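Local structure of Lin1840 protein (Listeria innocua serovar 6a, 4ZOC) at residues L620-V628 against Q696-V705. The protein probably hydrolyses terminal, non-reducing beta-D-glucosyl residues to release beta-D-glucose, as a family 3 glycosidase linked to beta-1,2-glucan metabolism. The protein carries 2 engineered substitutions. Numbering follows the deposited sequence.
Sequences LGESLHVEV and QEPGLHRVFV
Gln696 reaches across to the turn at Gly621 and holds it through its amide, directly by OE1 and through a water by NE2. Gln696 OE1 accepts a hydrogen bond from Gly621 N at 2.9 Å; the donor lies tilted 21° from the carbonyl plane. Gln696 NE2 instead donates to a water at 2.9 Å, and that water donates in turn to Glu622 O, 2.7 Å away. A glutamine suits this place because one flat group can supply an acceptor and a donor to the same turn. With CG anti to the backbone N (chi1 -173°), the extended chain carries the amide out to the turn at Gly621. Glycine readily adopts the positive phi of 77° found at Gly621. Leu620 runs past the glutamine in the opposite direction, its CD2 lying 3.7 Å from Gln696 CD and also resting near the ring of Pro698.

Farther along, the contact becomes purely apolar. Leu624 and Val703 meet tip to tip, CD2 to CG2 at 3.6 Å, the longer leucine making up most of the reach and Val703 meeting it from the other sheet. Val705 spreads its two methyls between neighbours: CG2 lies alongside Val626 CG1 at 4.1 Å and CG1 alongside Val628 CG2 at 3.7 Å, the side chains of each pair sliding past each other. Beta-branched valines suit extended strands and fill this interior.

The axes of 624-628 and 699-705 come within 10.0 Å, their directions 26° apart, as facing layers of the beta sandwich in the fibronectin type III-like domain. Strand 624-632 lies between 607-611 and 673-680 in one sheet, whereas 699-706 is flanked by 638-648 and 712-720 in the other.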
ATOM      1  N   LEU A 620     -10.691   4.125 -34.916  1.00 11.23           N
ATOM      2  CA  LEU A 620     -10.024   3.136 -34.149  1.00 10.83           C
ATOM      3  C   LEU A 620      -8.847   2.657 -34.951  1.00 13.98           C
ATOM      4  O   LEU A 620      -8.868   2.620 -36.213  1.00 12.46           O
ATOM      5  CB  LEU A 620     -10.949   1.978 -33.856  1.00  9.93           C
ATOM      6  CG  LEU A 620     -12.139   2.248 -32.923  1.00 12.03           C
ATOM      7  CD1 LEU A 620     -13.351   1.341 -33.173  1.00 13.30           C
ATOM      8  CD2 LEU A 620     -11.672   2.204 -31.436  1.00 12.36           C
ATOM      9  N   GLY A 621      -7.795   2.270 -34.241  1.00 14.34           N
ATOM     10  CA  GLY A 621      -6.588   1.740 -34.901  1.00 14.08           C
ATOM     11  C   GLY A 621      -5.713   2.824 -35.530  1.00 13.71           C
ATOM     12  O   GLY A 621      -4.668   2.537 -36.041  1.00 17.90           O
ATOM     13  N   GLU A 622      -6.145   4.059 -35.509  1.00 15.01           N
ATOM     14  CA  GLU A 622      -5.458   5.101 -36.170  1.00 13.37           C
ATOM     15  C   GLU A 622      -4.567   5.838 -35.182  1.00 16.40           C
ATOM     16  O   GLU A 622      -4.943   5.999 -34.031  1.00 14.19           O
ATOM     17  CB  GLU A 622      -6.485   6.050 -36.713  1.00 14.37           C
ATOM     18  CG  GLU A 622      -5.876   7.150 -37.564  1.00 18.01           C
ATOM     19  CD  GLU A 622      -6.920   7.994 -38.297  1.00 21.57           C
ATOM     20  OE1 GLU A 622      -8.150   7.986 -38.027  1.00 16.71           O
ATOM     21  OE2 GLU A 622      -6.475   8.715 -39.146  1.00 31.15           O
ATOM     22  N   SER A 623      -3.412   6.296 -35.672  1.00 14.36           N
ATOM     23  CA  SER A 623      -2.475   7.067 -34.898  1.00 12.81           C
ATOM     24  C   SER A 623      -2.925   8.509 -34.813  1.00 13.05           C
ATOM     25  O   SER A 623      -3.537   9.077 -35.720  1.00 16.87           O
ATOM     26  CB  SER A 623      -1.075   7.010 -35.524  1.00 11.16           C
ATOM     27  OG  SER A 623      -0.475   5.723 -35.433  1.00 13.65           O
ATOM     28  N   LEU A 624      -2.609   9.126 -33.700  1.00 12.25           N
ATOM     29  CA  LEU A 624      -2.673  10.537 -33.572  1.00 12.51           C
ATOM     30  C   LEU A 624      -1.302  11.147 -33.687  1.00 14.80           C
ATOM     31  O   LEU A 624      -0.369  10.817 -32.894  1.00 14.46           O
ATOM     32  CB  LEU A 624      -3.363  10.937 -32.240  1.00 14.42           C
ATOM     33  CG  LEU A 624      -3.538  12.418 -32.022  1.00 15.04           C
ATOM     34  CD1 LEU A 624      -4.682  12.955 -32.853  1.00 17.68           C
ATOM     35  CD2 LEU A 624      -3.705  12.734 -30.538  1.00 19.42           C
ATOM     36  N   HIS A 625      -1.163  12.062 -34.660  1.00 16.98           N
ATOM     37  CA  HIS A 625       0.060  12.813 -34.862  1.00 15.60           C
ATOM     38  C   HIS A 625      -0.013  14.191 -34.197  1.00 17.21           C
ATOM     39  O   HIS A 625      -0.891  14.991 -34.481  1.00 21.43           O
ATOM     40  CB  HIS A 625       0.432  12.948 -36.342  1.00 20.78           C
ATOM     41  CG  HIS A 625       0.701  11.632 -36.981  1.00 22.21           C
ATOM     42  ND1 HIS A 625       1.946  11.039 -36.992  1.00 19.67           N
ATOM     43  CD2 HIS A 625      -0.135  10.770 -37.584  1.00 22.61           C
ATOM     44  CE1 HIS A 625       1.866   9.883 -37.612  1.00 17.79           C
ATOM     45  NE2 HIS A 625       0.603   9.687 -37.952  1.00 21.67           N
ATOM     46  N   VAL A 626       0.930  14.443 -33.305  1.00 14.97           N
ATOM     47  CA  VAL A 626       0.931  15.639 -32.479  1.00 15.24           C
ATOM     48  C   VAL A 626       2.175  16.425 -32.816  1.00 16.69           C
ATOM     49  O   VAL A 626       3.320  15.910 -32.730  1.00 18.89           O
ATOM     50  CB  VAL A 626       0.912  15.291 -30.971  1.00 16.66           C
ATOM     51  CG1 VAL A 626       0.882  16.554 -30.179  1.00 19.80           C
ATOM     52  CG2 VAL A 626      -0.281  14.404 -30.626  1.00 16.91           C
ATOM     53  N   GLU A 627       1.974  17.655 -33.270  1.00 15.71           N
ATOM     54  CA  GLU A 627       3.074  18.497 -33.702  1.00 16.21           C
ATOM     55  C   GLU A 627       3.186  19.670 -32.777  1.00 14.01           C
ATOM     56  O   GLU A 627       2.202  20.362 -32.507  1.00 16.41           O
ATOM     57  CB  GLU A 627       2.837  19.013 -35.146  1.00 20.84           C
ATOM     58  CG  GLU A 627       3.962  19.915 -35.640  1.00 21.75           C
ATOM     59  CD  GLU A 627       3.691  20.428 -37.029  1.00 25.03           C
ATOM     60  OE1 GLU A 627       4.305  19.900 -37.950  1.00 30.00           O
ATOM     61  OE2 GLU A 627       2.818  21.312 -37.183  1.00 21.50           O
ATOM     62  N   VAL A 628       4.377  19.902 -32.283  1.00 15.60           N
ATOM     63  CA  VAL A 628       4.583  20.893 -31.250  1.00 15.68           C
ATOM     64  C   VAL A 628       5.726  21.806 -31.650  1.00 14.87           C
ATOM     65  O   VAL A 628       6.801  21.354 -31.950  1.00 18.19           O
ATOM     66  CB  VAL A 628       4.884  20.286 -29.854  1.00 16.79           C
ATOM     67  CG1 VAL A 628       4.983  21.373 -28.796  1.00 19.26           C
ATOM     68  CG2 VAL A 628       3.811  19.264 -29.443  1.00 15.44           C
ATOM     69  N   GLN A 696      -9.029  -1.600 -27.486  1.00 10.57           N
ATOM     70  CA  GLN A 696      -9.276  -0.190 -27.697  1.00 12.22           C
ATOM     71  C   GLN A 696     -10.789   0.008 -27.819  1.00 11.63           C
ATOM     72  O   GLN A 696     -11.465  -0.663 -28.594  1.00 12.81           O
ATOM     73  CB  GLN A 696      -8.560   0.317 -28.979  1.00 13.35           C
ATOM     74  CG  GLN A 696      -8.654   1.819 -29.124  1.00 11.76           C
ATOM     75  CD  GLN A 696      -8.153   2.438 -30.408  1.00 10.64           C
ATOM     76  OE1 GLN A 696      -7.787   1.752 -31.406  1.00 11.44           O
ATOM     77  NE2 GLN A 696      -8.063   3.779 -30.370  1.00  8.72           N
ATOM     78  N   GLU A 697     -11.322   0.930 -27.063  1.00 10.40           N
ATOM     79  CA  GLU A 697     -12.751   1.166 -26.987  1.00 10.18           C
ATOM     80  C   GLU A 697     -12.975   2.556 -27.617  1.00 11.83           C
ATOM     81  O   GLU A 697     -12.192   3.509 -27.378  1.00  9.19           O
ATOM     82  CB  GLU A 697     -13.222   1.202 -25.504  1.00 12.36           C
ATOM     83  CG  GLU A 697     -13.119  -0.126 -24.823  1.00 14.76           C
ATOM     84  CD  GLU A 697     -13.472  -0.117 -23.351  1.00 14.26           C
ATOM     85  OE1 GLU A 697     -13.529   0.951 -22.711  1.00 11.68           O
ATOM     86  OE2 GLU A 697     -13.700  -1.225 -22.860  1.00 15.13           O
ATOM     87  N   PRO A 698     -14.063   2.684 -28.434  1.00 12.25           N
ATOM     88  CA  PRO A 698     -14.436   3.995 -28.934  1.00 11.62           C
ATOM     89  C   PRO A 698     -14.808   4.889 -27.747  1.00 11.04           C
ATOM     90  O   PRO A 698     -15.357   4.376 -26.705  1.00  9.07           O
ATOM     91  CB  PRO A 698     -15.611   3.748 -29.865  1.00 11.46           C
ATOM     92  CG  PRO A 698     -16.110   2.400 -29.495  1.00 15.49           C
ATOM     93  CD  PRO A 698     -15.026   1.624 -28.766  1.00 13.01           C
ATOM     94  N   GLY A 699     -14.483   6.164 -27.916  1.00  9.94           N
ATOM     95  CA  GLY A 699     -14.894   7.169 -26.958  1.00 10.57           C
ATOM     96  C   GLY A 699     -13.929   8.345 -26.951  1.00 10.33           C
ATOM     97  O   GLY A 699     -13.065   8.446 -27.798  1.00  9.10           O
ATOM     98  N   LEU A 700     -14.138   9.219 -25.956  1.00 10.69           N
ATOM     99  CA  LEU A 700     -13.465  10.435 -25.766  1.00 10.02           C
ATOM    100  C   LEU A 700     -12.120  10.236 -25.067  1.00 11.16           C
ATOM    101  O   LEU A 700     -12.056   9.558 -24.004  1.00 12.77           O
ATOM    102  CB  LEU A 700     -14.299  11.347 -24.856  1.00 11.14           C
ATOM    103  CG  LEU A 700     -13.743  12.805 -24.687  1.00 11.28           C
ATOM    104  CD1 LEU A 700     -13.553  13.634 -25.974  1.00 12.06           C
ATOM    105  CD2 LEU A 700     -14.637  13.598 -23.701  1.00 15.88           C
ATOM    106  N   HIS A 701     -11.086  10.888 -25.595  1.00 10.06           N
ATOM    107  CA  HIS A 701      -9.750  10.937 -24.948  1.00  8.30           C
ATOM    108  C   HIS A 701      -9.344  12.379 -24.863  1.00 10.60           C
ATOM    109  O   HIS A 701      -9.767  13.194 -25.709  1.00 13.82           O
ATOM    110  CB  HIS A 701      -8.709  10.177 -25.751  1.00  8.94           C
ATOM    111  CG  HIS A 701      -8.907   8.689 -25.721  1.00 12.40           C
ATOM    112  ND1 HIS A 701      -8.112   7.842 -25.004  1.00 13.98           N
ATOM    113  CD2 HIS A 701      -9.860   7.911 -26.300  1.00 12.00           C
ATOM    114  CE1 HIS A 701      -8.583   6.613 -25.100  1.00 10.33           C
ATOM    115  NE2 HIS A 701      -9.612   6.623 -25.932  1.00 12.80           N
ATOM    116  N   ARG A 702      -8.563  12.724 -23.865  1.00 11.03           N
ATOM    117  CA  ARG A 702      -7.897  14.004 -23.770  1.00 10.20           C
ATOM    118  C   ARG A 702      -6.433  13.854 -24.000  1.00  9.78           C
ATOM    119  O   ARG A 702      -5.833  12.909 -23.580  1.00  9.52           O
ATOM    120  CB  ARG A 702      -8.116  14.648 -22.402  1.00 10.82           C
ATOM    121  CG  ARG A 702      -9.583  14.958 -22.146  1.00 12.90           C
ATOM    122  CD  ARG A 702      -9.711  15.711 -20.857  1.00 17.41           C
ATOM    123  NE  ARG A 702     -11.121  15.864 -20.606  1.00 21.73           N
ATOM    124  CZ  ARG A 702     -11.817  15.317 -19.605  1.00 21.92           C
ATOM    125  NH1 ARG A 702     -11.257  14.541 -18.679  1.00 23.08           N
ATOM    126  NH2 ARG A 702     -13.113  15.541 -19.531  1.00 21.43           N
ATOM    127  N   VAL A 703      -5.857  14.856 -24.619  1.00 10.71           N
ATOM    128  CA  VAL A 703      -4.478  14.917 -25.044  1.00 11.67           C
ATOM    129  C   VAL A 703      -3.904  16.152 -24.363  1.00 12.97           C
ATOM    130  O   VAL A 703      -4.457  17.258 -24.485  1.00 11.83           O
ATOM    131  CB  VAL A 703      -4.334  15.070 -26.613  1.00 13.59           C
ATOM    132  CG1 VAL A 703      -2.849  15.045 -26.989  1.00 18.24           C
ATOM    133  CG2 VAL A 703      -5.003  13.909 -27.349  1.00 15.46           C
ATOM    134  N   PHE A 704      -2.836  15.960 -23.582  1.00 10.49           N
ATOM    135  CA  PHE A 704      -2.211  17.008 -22.813  1.00 10.08           C
ATOM    136  C   PHE A 704      -0.806  17.203 -23.311  1.00 10.51           C
ATOM    137  O   PHE A 704       0.026  16.247 -23.361  1.00 10.39           O
ATOM    138  CB  PHE A 704      -2.135  16.677 -21.308  1.00 10.52           C
ATOM    139  CG  PHE A 704      -3.441  16.223 -20.696  1.00 12.48           C
ATOM    140  CD1 PHE A 704      -3.868  14.896 -20.816  1.00 10.46           C
ATOM    141  CD2 PHE A 704      -4.203  17.119 -19.956  1.00 11.90           C
ATOM    142  CE1 PHE A 704      -5.027  14.485 -20.219  1.00 16.98           C
ATOM    143  CE2 PHE A 704      -5.370  16.708 -19.354  1.00 13.54           C
ATOM    144  CZ  PHE A 704      -5.799  15.385 -19.491  1.00 11.92           C
ATOM    145  N   VAL A 705      -0.483  18.432 -23.651  1.00  9.39           N
ATOM    146  CA  VAL A 705       0.840  18.706 -24.179  1.00 10.46           C
ATOM    147  C   VAL A 705       1.479  19.758 -23.255  1.00  9.64           C
ATOM    148  O   VAL A 705       0.930  20.847 -23.027  1.00 10.45           O
ATOM    149  CB  VAL A 705       0.794  19.268 -25.599  1.00 11.18           C
ATOM    150  CG1 VAL A 705       2.230  19.505 -26.062  1.00 12.93           C
ATOM    151  CG2 VAL A 705       0.125  18.274 -26.545  1.00 11.85           C
TER
HETATM  152  O   HOH W   1      -7.122   5.339 -32.619  1.00 14.28           O